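Local coordinates for putative surface anchored protein (Clostridium perfringens B, PDB 4NI6) that probably forms part of the Ig-like repeat shaft of a bacterial cell-surface adhesin, stabilised by an autocatalytically generated Thr-Gln ester cross-link, at residues 4-7 against 12-15; 10-13 against 19-22; 31-36 against 98-103; 52-57 against 88-93. All blocks are in the same frame, centred on the assembly; numbering follows the deposited sequence.

Contact 1: residues 4-7 against 12-15; sequences KTTV and VNGS
Thr6 and Asn13 cross obliquely, their side chains meeting where the methyl CG2 of Thr6 comes within 4.1 Å of Asn13 CB. That methyl lies anti to the backbone N of Thr6, with OG1 turned beside the N instead (chi1 -51°), and this rotation also brings CG2 to 3.3 Å from the carbonyl O of Gly14. Thr6 therefore offers carbon, not its hydroxyl, to the opposing segment. The amide of Asn13 contributes little: its OD1 stays 3.9 Å from Val7 O and makes no hydrogen bond to 4-7.

The one hydrogen bond between the segments is backbone to backbone: Gly14 N donates to Val7 O over 2.9 Å. The same oxygen receives the CA-H of Asn13, with CA 3.3 Å away. The side chain of Val7 turns to the interior, against Val33 and Val100, and neighbouring Thr5 carries the covalent link from OG1 to CD of Gln135. One strong bond, a weaker CH contact on the same oxygen and a single methyl imply a short hairpin pairing, fixed mainly by backbone polarity, at the outer edge of the sheet that holds the ester-forming threonine.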
loop_
_atom_site.group_PDB
_atom_site.type_symbol
_atom_site.label_atom_id
_atom_site.label_comp_id
_atom_site.label_asym_id
_atom_site.label_seq_id
_atom_site.Cartn_x
_atom_site.Cartn_y
_atom_site.Cartn_z
ATOM N N LYS A 4 -7.335 1.284 5.139
ATOM C CA LYS A 4 -7.506 -0.055 4.557
ATOM C C LYS A 4 -6.960 -0.021 3.144
ATOM O O LYS A 4 -7.009 1.008 2.479
ATOM C CB LYS A 4 -8.995 -0.393 4.482
ATOM C CG LYS A 4 -9.656 -0.567 5.838
ATOM C CD LYS A 4 -11.171 -0.430 5.765
ATOM C CE LYS A 4 -11.770 -1.413 4.771
ATOM N NZ LYS A 4 -11.984 -0.789 3.433
ATOM N N THR A 5 -6.393 -1.131 2.683
ATOM C CA THR A 5 -5.737 -1.153 1.363
ATOM C C THR A 5 -6.076 -2.411 0.580
ATOM O O THR A 5 -6.333 -3.450 1.168
ATOM C CB THR A 5 -4.212 -1.035 1.517
ATOM O OG1 THR A 5 -3.728 -2.236 2.149
ATOM C CG2 THR A 5 -3.782 0.159 2.363
ATOM N N THR A 6 -6.150 -2.242 -0.732
ATOM C CA THR A 6 -6.376 -3.352 -1.646
ATOM C C THR A 6 -5.373 -3.253 -2.794
ATOM O O THR A 6 -5.401 -2.310 -3.585
ATOM C CB THR A 6 -7.799 -3.307 -2.217
ATOM O OG1 THR A 6 -8.748 -3.172 -1.146
ATOM C CG2 THR A 6 -8.116 -4.579 -2.982
ATOM N N VAL A 7 -4.522 -4.270 -2.925
ATOM C CA VAL A 7 -3.601 -4.335 -4.050
ATOM C C VAL A 7 -4.295 -4.835 -5.304
ATOM O O VAL A 7 -5.250 -5.586 -5.233
ATOM C CB VAL A 7 -2.382 -5.231 -3.701
ATOM C CG1 VAL A 7 -2.758 -6.708 -3.598
ATOM C CG2 VAL A 7 -1.226 -5.023 -4.664
ATOM N N VAL A 12 -5.990 -7.536 -11.108
ATOM C CA VAL A 12 -6.591 -8.569 -10.246
ATOM C C VAL A 12 -6.448 -8.135 -8.779
ATOM O O VAL A 12 -5.342 -7.934 -8.321
ATOM C CB VAL A 12 -5.877 -9.915 -10.440
ATOM C CG1 VAL A 12 -6.482 -10.933 -9.493
ATOM C CG2 VAL A 12 -5.990 -10.365 -11.903
ATOM N N ASN A 13 -7.566 -7.978 -8.068
ATOM C CA ASN A 13 -7.565 -7.416 -6.719
ATOM C C ASN A 13 -7.263 -8.481 -5.694
ATOM O O ASN A 13 -7.794 -9.597 -5.775
ATOM C CB ASN A 13 -8.931 -6.811 -6.380
ATOM C CG ASN A 13 -9.244 -5.583 -7.189
ATOM O OD1 ASN A 13 -8.357 -4.764 -7.434
ATOM N ND2 ASN A 13 -10.541 -5.287 -7.299
ATOM N N GLY A 14 -6.567 -8.092 -4.621
ATOM C CA GLY A 14 -6.522 -8.925 -3.429
ATOM C C GLY A 14 -7.839 -8.759 -2.657
ATOM O O GLY A 14 -8.625 -7.855 -2.939
ATOM N N SER A 15 -8.127 -9.662 -1.723
ATOM C CA SER A 15 -9.238 -9.470 -0.769
ATOM C C SER A 15 -8.772 -10.007 0.580
ATOM O O SER A 15 -7.733 -10.658 0.663
ATOM C CB SER A 15 -10.480 -10.238 -1.215
ATOM O OG SER A 15 -10.421 -11.572 -0.749
#

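Contact 2: residues 10-13 against 19-22; sequences DGVN and EALV
Ala20 places its methyl over one face of the peptide group joining Asn13 to Gly14, with CB 3.8 Å from Asn13 C and displaced toward the Gly14 N. The preceding peptide, between Val12 and Asn13, is met differently. Here CB stands above the plane but displaced beyond the carbonyl oxygen, 3.4 Å from Val12 O. At the Leu21 peptide the relation is reversed, for its carbonyl O is the atom that approaches a side chain, 4.0 Å from CG1 of Val12. The carboxylate of Asp10 is only grazed, CG1 of Val22 lying 4.4 Å from OD2 and well to one side of the group's plane.

Val12 carries CG1 anti to its own backbone N (chi1 177°), which sends this branch toward 19-22 and leaves it 4.4 Å from Ala20 CB. The side chain of Leu21 leads away from the contact and rests on Ile138. Asp10 is anchored by OD1, which accepts a hydrogen bond from Asp32 N, while its backbone also pairs with Asp32.

The two short strands run in roughly opposite directions without pairing to each other. Strand 12-13 is an outermost member of the antiparallel sheet containing 3-9 and 31-39, whereas 20-22 pairs in parallel with 121-139 through backbone bonds of Ala20 and Val22. The contact thus joins opposing sheets at a margin of the domain, where this chain changes from one sheet to the other, an arrangement that fits the two-sheet sandwich of the Ig-like fold.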
loop_
_atom_site.group_PDB
_atom_site.type_symbol
_atom_site.label_atom_id
_atom_site.label_comp_id
_atom_site.label_asym_id
_atom_site.label_seq_id
_atom_site.Cartn_x
_atom_site.Cartn_y
_atom_site.Cartn_z
ATOM N N ASP A 10 -1.828 -6.596 -12.101
ATOM C CA ASP A 10 -2.397 -6.695 -13.448
ATOM C C ASP A 10 -3.944 -6.620 -13.398
ATOM O O ASP A 10 -4.636 -7.233 -14.188
ATOM C CB ASP A 10 -1.866 -7.939 -14.174
ATOM C CG ASP A 10 -0.281 -7.825 -14.436
ATOM O OD1 ASP A 10 0.380 -6.550 -14.545
ATOM O OD2 ASP A 10 0.201 -9.017 -14.813
ATOM N N GLY A 11 -4.474 -5.770 -12.522
ATOM C CA GLY A 11 -5.914 -5.539 -12.490
ATOM C C GLY A 11 -6.676 -6.486 -11.575
ATOM O O GLY A 11 -7.853 -6.234 -11.266
ATOM N N VAL A 12 -5.990 -7.536 -11.108
ATOM C CA VAL A 12 -6.591 -8.569 -10.246
ATOM C C VAL A 12 -6.448 -8.135 -8.779
ATOM O O VAL A 12 -5.342 -7.934 -8.321
ATOM C CB VAL A 12 -5.877 -9.915 -10.440
ATOM C CG1 VAL A 12 -6.482 -10.933 -9.493
ATOM C CG2 VAL A 12 -5.990 -10.365 -11.903
ATOM N N ASN A 13 -7.566 -7.978 -8.068
ATOM C CA ASN A 13 -7.565 -7.416 -6.719
ATOM C C ASN A 13 -7.263 -8.481 -5.694
ATOM O O ASN A 13 -7.794 -9.597 -5.775
ATOM C CB ASN A 13 -8.931 -6.811 -6.380
ATOM C CG ASN A 13 -9.244 -5.583 -7.189
ATOM O OD1 ASN A 13 -8.357 -4.764 -7.434
ATOM N ND2 ASN A 13 -10.541 -5.287 -7.299
ATOM N N GLU A 19 -5.251 -13.675 -1.517
ATOM C CA GLU A 19 -4.243 -12.847 -2.165
ATOM C C GLU A 19 -4.559 -12.688 -3.655
ATOM O O GLU A 19 -5.159 -13.583 -4.274
ATOM C CB GLU A 19 -2.851 -13.504 -2.020
ATOM C CG GLU A 19 -2.364 -13.780 -0.606
ATOM C CD GLU A 19 -2.830 -15.088 0.012
ATOM O OE1 GLU A 19 -3.710 -15.804 -0.555
ATOM O OE2 GLU A 19 -2.235 -15.415 1.076
ATOM N N ALA A 20 -4.134 -11.572 -4.240
ATOM C CA ALA A 20 -4.184 -11.417 -5.714
ATOM C C ALA A 20 -3.228 -12.413 -6.356
ATOM O O ALA A 20 -2.054 -12.424 -6.034
ATOM C CB ALA A 20 -3.768 -10.015 -6.101
ATOM N N LEU A 21 -3.744 -13.240 -7.258
ATOM C CA LEU A 21 -2.905 -14.221 -7.917
ATOM C C LEU A 21 -2.485 -13.770 -9.322
ATOM O O LEU A 21 -3.288 -13.256 -10.111
ATOM C CB LEU A 21 -3.657 -15.555 -8.015
ATOM C CG LEU A 21 -3.983 -16.240 -6.690
ATOM C CD1 LEU A 21 -4.721 -17.549 -6.888
ATOM C CD2 LEU A 21 -2.765 -16.415 -5.801
ATOM N N VAL A 22 -1.195 -13.897 -9.567
ATOM C CA VAL A 22 -0.643 -13.692 -10.905
ATOM C C VAL A 22 -0.198 -15.031 -11.474
ATOM O O VAL A 22 0.585 -15.724 -10.838
ATOM C CB VAL A 22 0.593 -12.750 -10.857
ATOM C CG1 VAL A 22 1.141 -12.519 -12.262
ATOM C CG2 VAL A 22 0.263 -11.423 -10.186
#

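Contact 3: residues 31-36 against 98-103; sequences VDVKDT and YVVFEN
Strands 31-36 and 98-103 face each other across the interior, their axes 9.0 Å apart at closest approach and their N-to-C directions inclined by 43°. At this spacing the backbones do not pair; the nearest CA atoms, those of Asp35 and Val100, are 7.5 Å apart, and side chains bridge the gap. Val33 and Asp35 point inward from one strand, Val100 and Glu102 from the other, following the alternation of extended chains.

Val100 lays its methyl CG1 over the face of the Asp35 carboxylate, 3.6 Å from CG and nearly directly above it. Its second branch, CG2, continues the apolar part of the interface, 4.5 Å from CG1 of Val33. This is the core of the Ig-like beta sandwich: 31-39 belongs to the sheet with 3-9 and 81-90, and 97-106 to the sheet with 47-57 and 121-139. Val7 packs against both Val33 and Val100, and Leu54 adds to the cover of Val100.

In this buried setting the acid groups of Asp35 and Glu102 approach from opposite directions, Asp35 OD2 and Glu102 OE1 lying 2.7 Å apart with their carboxylate planes only 17° from parallel. Asp35 projects across the gap with CG anti to the backbone N (chi1 -163°). Glu102 CG sits beside its own backbone N, 3.3 Å from Asp35 OD2, and a bend at chi2 then turns OE1 to meet OD2. Both side chains touch Thr5, whose OG1 is ester-linked to Gln135, so the carboxyl pair lies beside the cross-link.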
loop_
_atom_site.group_PDB
_atom_site.type_symbol
_atom_site.label_atom_id
_atom_site.label_comp_id
_atom_site.label_asym_id
_atom_site.label_seq_id
_atom_site.Cartn_x
_atom_site.Cartn_y
_atom_site.Cartn_z
ATOM N N VAL A 31 4.813 -7.380 -13.628
ATOM C CA VAL A 31 3.473 -7.296 -13.029
ATOM C C VAL A 31 3.232 -5.819 -12.714
ATOM O O VAL A 31 4.052 -5.194 -12.047
ATOM C CB VAL A 31 3.420 -8.140 -11.731
ATOM C CG1 VAL A 31 2.039 -8.082 -11.099
ATOM C CG2 VAL A 31 3.833 -9.592 -12.013
ATOM N N ASP A 32 2.158 -5.245 -13.262
ATOM C CA ASP A 32 1.739 -3.889 -12.865
ATOM C C ASP A 32 1.073 -3.916 -11.502
ATOM O O ASP A 32 0.107 -4.644 -11.303
ATOM C CB ASP A 32 0.795 -3.294 -13.910
ATOM C CG ASP A 32 1.401 -3.270 -15.300
ATOM O OD1 ASP A 32 2.647 -3.313 -15.432
ATOM O OD2 ASP A 32 0.619 -3.233 -16.269
ATOM N N VAL A 33 1.629 -3.183 -10.545
ATOM C CA VAL A 33 1.136 -3.279 -9.173
ATOM C C VAL A 33 0.616 -1.913 -8.750
ATOM O O VAL A 33 1.335 -0.922 -8.821
ATOM C CB VAL A 33 2.245 -3.706 -8.197
ATOM C CG1 VAL A 33 1.714 -3.803 -6.759
ATOM C CG2 VAL A 33 2.834 -5.041 -8.625
ATOM N N LYS A 34 -0.663 -1.877 -8.415
ATOM C CA LYS A 34 -1.317 -0.656 -7.958
ATOM C C LYS A 34 -1.948 -0.944 -6.603
ATOM O O LYS A 34 -2.081 -2.100 -6.177
ATOM C CB LYS A 34 -2.422 -0.231 -8.937
ATOM C CG LYS A 34 -1.938 0.202 -10.302
ATOM C CD LYS A 34 -3.110 0.564 -11.196
ATOM C CE LYS A 34 -2.756 0.382 -12.664
ATOM N NZ LYS A 34 -3.507 1.325 -13.537
ATOM N N ASP A 35 -2.200 0.101 -5.823
ATOM C CA ASP A 35 -2.823 -0.082 -4.521
ATOM C C ASP A 35 -3.885 0.998 -4.311
ATOM O O ASP A 35 -3.677 2.160 -4.692
ATOM C CB ASP A 35 -1.765 0.068 -3.418
ATOM C CG ASP A 35 -2.210 -0.489 -2.075
ATOM O OD1 ASP A 35 -2.596 -1.690 -2.063
ATOM O OD2 ASP A 35 -2.120 0.203 -1.030
ATOM N N THR A 36 -5.043 0.558 -3.857
ATOM C CA THR A 36 -6.123 1.478 -3.464
ATOM C C THR A 36 -6.149 1.627 -1.949
ATOM O O THR A 36 -6.086 0.637 -1.214
ATOM C CB THR A 36 -7.464 0.941 -3.962
ATOM O OG1 THR A 36 -7.386 0.833 -5.389
ATOM C CG2 THR A 36 -8.591 1.851 -3.638
ATOM N N TYR A 98 4.370 -11.088 -2.215
ATOM C CA TYR A 98 4.666 -9.671 -1.975
ATOM C C TYR A 98 3.483 -9.006 -1.314
ATOM O O TYR A 98 2.358 -9.300 -1.612
ATOM C CB TYR A 98 4.958 -8.931 -3.285
ATOM C CG TYR A 98 6.116 -9.558 -4.065
ATOM C CD1 TYR A 98 5.916 -10.658 -4.936
ATOM C CD2 TYR A 98 7.395 -9.102 -3.902
ATOM C CE1 TYR A 98 6.989 -11.313 -5.561
ATOM C CE2 TYR A 98 8.466 -9.748 -4.502
ATOM C CZ TYR A 98 8.248 -10.822 -5.353
ATOM O OH TYR A 98 9.299 -11.398 -6.012
ATOM N N VAL A 99 3.761 -8.030 -0.438
ATOM C CA VAL A 99 2.713 -7.279 0.268
ATOM C C VAL A 99 2.984 -5.782 0.202
ATOM O O VAL A 99 4.117 -5.349 0.242
ATOM C CB VAL A 99 2.575 -7.796 1.722
ATOM C CG1 VAL A 99 3.839 -7.551 2.547
ATOM C CG2 VAL A 99 1.352 -7.221 2.438
ATOM N N VAL A 100 1.888 -5.039 0.091
ATOM C CA VAL A 100 1.964 -3.571 0.078
ATOM C C VAL A 100 1.737 -2.976 1.455
ATOM O O VAL A 100 0.799 -3.383 2.144
ATOM C CB VAL A 100 0.951 -2.965 -0.892
ATOM C CG1 VAL A 100 1.013 -1.435 -0.881
ATOM C CG2 VAL A 100 1.168 -3.483 -2.313
ATOM N N PHE A 101 2.691 -2.138 1.857
ATOM C CA PHE A 101 2.583 -1.305 3.058
ATOM C C PHE A 101 2.250 0.136 2.628
ATOM O O PHE A 101 2.732 0.613 1.598
ATOM C CB PHE A 101 3.923 -1.287 3.743
ATOM C CG PHE A 101 4.269 -2.517 4.538
ATOM C CD1 PHE A 101 3.470 -3.653 4.553
ATOM C CD2 PHE A 101 5.452 -2.530 5.273
ATOM C CE1 PHE A 101 3.829 -4.775 5.284
ATOM C CE2 PHE A 101 5.817 -3.648 6.020
ATOM C CZ PHE A 101 5.012 -4.774 6.015
ATOM N N GLU A 102 1.493 0.869 3.472
ATOM C CA GLU A 102 1.187 2.292 3.220
ATOM C C GLU A 102 1.328 3.093 4.511
ATOM O O GLU A 102 0.995 2.594 5.583
ATOM C CB GLU A 102 -0.249 2.446 2.742
ATOM C CG GLU A 102 -0.546 1.860 1.379
ATOM C CD GLU A 102 0.023 2.624 0.183
ATOM O OE1 GLU A 102 -0.165 2.134 -0.973
ATOM O OE2 GLU A 102 0.765 3.601 0.349
ATOM N N ASN A 103 1.924 4.267 4.379
ATOM C CA ASN A 103 2.123 5.185 5.492
ATOM C C ASN A 103 1.753 6.580 5.012
ATOM O O ASN A 103 2.360 7.124 4.092
ATOM C CB ASN A 103 3.570 5.144 5.865
ATOM C CG ASN A 103 3.873 5.940 7.109
ATOM O OD1 ASN A 103 3.987 5.392 8.201
ATOM N ND2 ASN A 103 3.969 7.251 6.955
#

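Contact 4: residues 52-57 against 88-93; sequences GKLMHV and GNQKLQ
Leu54 reaches across the Ig-like beta sandwich from strand 47-57 toward the end of strand 81-90 and the loop that follows it, touching with one methyl. Its CD2 lies 4.1 Å from CG of Gln90 and equally 4.1 Å from CD2 of Leu92. Leu54 extends with CG anti to the backbone N (chi1 -175°), running alongside Gln90 but pointing the other way and meeting Leu92 at a slant. Gln90 offers only its aliphatic part, because a bend at chi2 (-70°) turns its amide aside and NE2 donates to the carbonyl O of Phe87.

Nearer the surface, His56 and Gln93 make a looser contact, Gln93 NE2 lying 4.3 Å from CE1 of His56 and oblique to the imidazole. NE2 of His56 has its polar partner in OE1 of Glu96, which fixes one end of the ring, and Tyr98 meets the same ring with planes about 25° apart.

After Gln90 the strand gives way to an inverse gamma turn centred on Lys91, in which Leu92 N makes a weak 3.1 Å bond to Gln90 O. Although Leu92 leaves its backbone at an angle to the contact, its end comes nearer and packs on Tyr98, Leu137 and Val139. Just past the turn, the hydroxyl OH of Tyr98 is hydrogen-bonded to the backbone N of Gln93.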
loop_
_atom_site.group_PDB
_atom_site.type_symbol
_atom_site.label_atom_id
_atom_site.label_comp_id
_atom_site.label_asym_id
_atom_site.label_seq_id
_atom_site.Cartn_x
_atom_site.Cartn_y
_atom_site.Cartn_z
ATOM N N GLY A 52 4.171 4.317 -0.174
ATOM C CA GLY A 52 3.850 2.902 -0.349
ATOM C C GLY A 52 5.092 2.101 -0.625
ATOM O O GLY A 52 6.017 2.586 -1.255
ATOM N N LYS A 53 5.144 0.937 -0.000
ATOM C CA LYS A 53 6.257 0.013 -0.191
ATOM C C LYS A 53 5.734 -1.341 -0.603
ATOM O O LYS A 53 4.740 -1.848 -0.079
ATOM C CB LYS A 53 7.058 -0.122 1.085
ATOM C CG LYS A 53 7.784 1.164 1.458
ATOM C CD LYS A 53 8.521 1.036 2.770
ATOM C CE LYS A 53 9.211 2.350 3.116
ATOM N NZ LYS A 53 10.173 2.706 2.025
ATOM N N LEU A 54 6.420 -1.953 -1.575
ATOM C CA LEU A 54 6.134 -3.323 -1.982
ATOM C C LEU A 54 7.222 -4.197 -1.362
ATOM O O LEU A 54 8.402 -4.007 -1.650
ATOM C CB LEU A 54 6.160 -3.447 -3.512
ATOM C CG LEU A 54 5.765 -4.793 -4.098
ATOM C CD1 LEU A 54 4.346 -5.168 -3.706
ATOM C CD2 LEU A 54 5.924 -4.770 -5.611
ATOM N N MET A 55 6.820 -5.104 -0.481
ATOM C CA MET A 55 7.756 -5.920 0.305
ATOM C C MET A 55 7.669 -7.384 -0.126
ATOM O O MET A 55 6.578 -7.937 -0.204
ATOM C CB MET A 55 7.356 -5.849 1.772
ATOM C CG MET A 55 7.233 -4.425 2.329
ATOM S SD MET A 55 8.740 -3.411 2.221
ATOM C CE MET A 55 9.727 -4.278 3.419
ATOM N N HIS A 56 8.816 -7.987 -0.395
ATOM C CA HIS A 56 8.924 -9.424 -0.605
ATOM C C HIS A 56 8.858 -10.110 0.732
ATOM O O HIS A 56 9.623 -9.797 1.652
ATOM C CB HIS A 56 10.238 -9.683 -1.332
ATOM C CG HIS A 56 10.537 -11.122 -1.595
ATOM N ND1 HIS A 56 11.796 -11.539 -1.809
ATOM C CD2 HIS A 56 9.733 -12.250 -1.668
ATOM C CE1 HIS A 56 11.799 -12.854 -2.099
ATOM N NE2 HIS A 56 10.551 -13.307 -1.990
ATOM N N VAL A 57 7.858 -10.971 0.892
ATOM C CA VAL A 57 7.636 -11.727 2.135
ATOM C C VAL A 57 8.284 -13.094 2.037
ATOM O O VAL A 57 7.835 -13.937 1.255
ATOM C CB VAL A 57 6.136 -11.955 2.404
ATOM C CG1 VAL A 57 5.923 -12.641 3.747
ATOM C CG2 VAL A 57 5.373 -10.650 2.315
ATOM N N GLY A 88 3.671 0.994 -10.905
ATOM C CA GLY A 88 4.043 0.648 -12.274
ATOM C C GLY A 88 4.447 -0.807 -12.423
ATOM O O GLY A 88 4.156 -1.653 -11.581
ATOM N N ASN A 89 5.142 -1.070 -13.515
ATOM C CA ASN A 89 5.587 -2.421 -13.838
ATOM C C ASN A 89 6.710 -2.883 -12.922
ATOM O O ASN A 89 7.682 -2.154 -12.717
ATOM C CB ASN A 89 6.076 -2.478 -15.299
ATOM C CG ASN A 89 6.504 -3.874 -15.731
ATOM O OD1 ASN A 89 7.647 -4.277 -15.501
ATOM N ND2 ASN A 89 5.537 -4.668 -16.154
ATOM N N GLN A 90 6.523 -4.050 -12.306
ATOM C CA GLN A 90 7.500 -4.599 -11.388
ATOM C C GLN A 90 7.915 -5.966 -11.871
ATOM O O GLN A 90 7.082 -6.799 -12.223
ATOM C CB GLN A 90 6.891 -4.689 -9.982
ATOM C CG GLN A 90 6.523 -3.320 -9.400
ATOM C CD GLN A 90 7.765 -2.513 -9.069
ATOM O OE1 GLN A 90 8.745 -3.063 -8.592
ATOM N NE2 GLN A 90 7.690 -1.198 -9.229
ATOM N N LYS A 91 9.211 -6.200 -11.862
ATOM C CA LYS A 91 9.692 -7.482 -12.365
ATOM C C LYS A 91 9.850 -8.487 -11.211
ATOM O O LYS A 91 10.885 -8.519 -10.547
ATOM C CB LYS A 91 10.965 -7.332 -13.229
ATOM C CG LYS A 91 10.807 -6.519 -14.527
ATOM C CD LYS A 91 10.234 -7.303 -15.705
ATOM C CE LYS A 91 9.975 -6.390 -16.906
ATOM N NZ LYS A 91 11.236 -6.096 -17.671
ATOM N N LEU A 92 8.715 -9.072 -10.821
ATOM C CA LEU A 92 8.596 -9.951 -9.643
ATOM C C LEU A 92 8.989 -11.415 -9.903
ATOM O O LEU A 92 9.071 -11.854 -11.059
ATOM C CB LEU A 92 7.171 -9.893 -9.086
ATOM C CG LEU A 92 6.690 -8.472 -8.754
ATOM C CD1 LEU A 92 5.309 -8.483 -8.122
ATOM C CD2 LEU A 92 7.666 -7.790 -7.802
ATOM N N GLN A 93 9.303 -12.144 -8.826
ATOM C CA GLN A 93 9.870 -13.498 -8.947
ATOM C C GLN A 93 8.738 -14.514 -8.918
ATOM O O GLN A 93 7.920 -14.552 -7.984
ATOM C CB GLN A 93 10.840 -13.758 -7.782
ATOM C CG GLN A 93 12.189 -13.060 -7.921
ATOM C CD GLN A 93 13.002 -13.071 -6.633
ATOM O OE1 GLN A 93 13.670 -12.031 -6.275
ATOM N NE2 GLN A 93 12.982 -14.242 -5.947
#

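How the contacts relate
From the N terminus, contact 1 closes the tight hairpin between strands 3-9 and 12-13. Contact 2 starts within that hairpin, shares Val12 and Asn13 with contact 1, and closes the next loop, carrying the chain to strand 20-22 in the other sheet; the two touch where Val7 CG1 meets Ala20 CB. Contact 3 opens after both and closes a much longer loop, 31-36 to 98-103, inside which contact 4 is nested. Strand 3-9 lies beside 31-39, tying contact 1 to contact 3, while Asp10 links contact 2 to Asp32. Contacts 2, 3 and 4 each join the facing sheets, at a margin, at the centre and near one end; contact 1 stays within one sheet.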